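Local coordinates for protein putative peptidase (Chlamydophila abortus, PDB 3CE2) that probably acts as a zinc-dependent oligopeptidase of the M3B family, cleaving small peptides, at residues A[89-94]-A[373-378]. Numbering follows the deposited sequence.
Sequences YAHLTH and GAYSSG
The rings of His-91 and Tyr-375 meet obliquely, their planes at 34° and their centroids 5.6 Å apart. The imidazole does the touching with its CE1, which comes within 3.6 Å of Tyr-375 OH, while Leu-92 lies at the edge of the phenol ring, near its plane, its CD2 4.3 Å from Tyr-375 CE1. The two aromatic side chains reach across from opposite directions, His-91 from helix 66-96 and Tyr-375 from strand 375-377; with CG lodged between backbone N and carbonyl carbon (chi1 67°), the phenol is directed at the helix. Leu-92 CD2 also approaches the Ser-377 methylene, 4.4 Å from its CB. With the helix and strand axes 11.1 Å apart, the bridging is done by side chains, chiefly those of His-91, Leu-92 and Tyr-375, with Ser-377, and only 166 Å² is buried. Strand 375-377 is an outer strand of a small mixed sheet, pairing with 385-387, and sits beside helix 394-416, which carries the zinc ligands His-402 and His-406 in an HExxH pattern and, between them, Glu-403, hydrogen-bonded to Ser-376 OG. The Tyr-375 side chain lies about 8 Å from a bound zinc ion, and Trp-24 touches both it and Leu-92. No hydrogen bond joins the two segments directly; the phenol hydroxyl instead bonds Asp-95, one residue beyond 89-94, so van der Waals packing and this polar link together tie helix 66-96 to the strand flanking the metal site.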
# COMPACT_ATOMS: atom_id res chain seq x y z
N TYR A 89 -17.66 -11.02 -8.07
CA TYR A 89 -18.03 -11.69 -9.32
C TYR A 89 -18.27 -10.69 -10.46
O TYR A 89 -17.78 -10.89 -11.56
CB TYR A 89 -19.29 -12.53 -9.14
CG TYR A 89 -19.69 -13.21 -10.41
CD1 TYR A 89 -19.22 -14.47 -10.71
CD2 TYR A 89 -20.53 -12.58 -11.33
CE1 TYR A 89 -19.56 -15.10 -11.87
CE2 TYR A 89 -20.88 -13.20 -12.51
CZ TYR A 89 -20.39 -14.47 -12.77
OH TYR A 89 -20.72 -15.15 -13.92
N ALA A 90 -19.03 -9.64 -10.19
CA ALA A 90 -19.32 -8.61 -11.19
C ALA A 90 -18.04 -7.85 -11.63
O ALA A 90 -17.78 -7.66 -12.82
CB ALA A 90 -20.35 -7.65 -10.66
N HIS A 91 -17.25 -7.44 -10.64
CA HIS A 91 -16.02 -6.68 -10.88
C HIS A 91 -14.99 -7.50 -11.69
O HIS A 91 -14.34 -6.98 -12.59
CB HIS A 91 -15.45 -6.19 -9.54
CG HIS A 91 -14.01 -5.79 -9.60
ND1 HIS A 91 -12.98 -6.62 -9.20
CD2 HIS A 91 -13.43 -4.63 -10.01
CE1 HIS A 91 -11.83 -6.00 -9.37
NE2 HIS A 91 -12.07 -4.79 -9.85
N LEU A 92 -14.85 -8.77 -11.35
CA LEU A 92 -13.92 -9.62 -12.08
C LEU A 92 -14.40 -9.77 -13.52
O LEU A 92 -13.59 -9.76 -14.44
CB LEU A 92 -13.81 -11.00 -11.43
CG LEU A 92 -13.17 -11.21 -10.05
CD1 LEU A 92 -13.19 -12.72 -9.72
CD2 LEU A 92 -11.76 -10.66 -9.99
N THR A 93 -15.72 -9.92 -13.69
CA THR A 93 -16.33 -10.10 -15.02
C THR A 93 -16.08 -8.86 -15.89
O THR A 93 -15.60 -8.96 -17.01
CB THR A 93 -17.86 -10.41 -14.91
OG1 THR A 93 -18.05 -11.73 -14.36
CG2 THR A 93 -18.55 -10.33 -16.28
N HIS A 94 -16.39 -7.70 -15.33
CA HIS A 94 -16.13 -6.41 -15.92
C HIS A 94 -14.68 -6.23 -16.36
O HIS A 94 -14.42 -5.64 -17.39
CB HIS A 94 -16.52 -5.32 -14.93
CG HIS A 94 -16.12 -3.94 -15.34
ND1 HIS A 94 -16.66 -3.29 -16.43
CD2 HIS A 94 -15.24 -3.06 -14.78
CE1 HIS A 94 -16.13 -2.08 -16.53
NE2 HIS A 94 -15.27 -1.92 -15.53
N GLY A 373 -2.65 -3.44 -16.16
CA GLY A 373 -1.82 -3.69 -15.00
C GLY A 373 -2.08 -5.05 -14.36
O GLY A 373 -2.25 -6.04 -15.08
N ALA A 374 -2.14 -5.08 -13.03
CA ALA A 374 -2.24 -6.33 -12.26
C ALA A 374 -2.81 -6.16 -10.85
O ALA A 374 -2.70 -5.09 -10.25
CB ALA A 374 -0.89 -7.02 -12.20
N TYR A 375 -3.40 -7.23 -10.32
CA TYR A 375 -3.91 -7.23 -8.95
C TYR A 375 -4.30 -8.62 -8.46
O TYR A 375 -4.34 -9.57 -9.23
CB TYR A 375 -5.11 -6.28 -8.80
CG TYR A 375 -6.35 -6.71 -9.56
CD1 TYR A 375 -7.04 -7.89 -9.22
CD2 TYR A 375 -6.85 -5.93 -10.60
CE1 TYR A 375 -8.20 -8.27 -9.91
CE2 TYR A 375 -8.00 -6.30 -11.30
CZ TYR A 375 -8.67 -7.47 -10.95
OH TYR A 375 -9.80 -7.84 -11.66
N SER A 376 -4.59 -8.70 -7.16
CA SER A 376 -5.19 -9.86 -6.52
C SER A 376 -6.50 -9.44 -5.92
O SER A 376 -6.62 -8.36 -5.37
CB SER A 376 -4.32 -10.35 -5.38
OG SER A 376 -2.97 -10.12 -5.71
N SER A 377 -7.48 -10.31 -6.01
CA SER A 377 -8.77 -10.00 -5.46
C SER A 377 -9.42 -11.32 -5.10
O SER A 377 -8.78 -12.36 -5.16
CB SER A 377 -9.61 -9.20 -6.48
OG SER A 377 -10.91 -8.92 -6.00
N GLY A 378 -10.69 -11.28 -4.74
CA GLY A 378 -11.41 -12.47 -4.31
C GLY A 378 -12.14 -12.05 -3.07
O GLY A 378 -12.08 -10.88 -2.69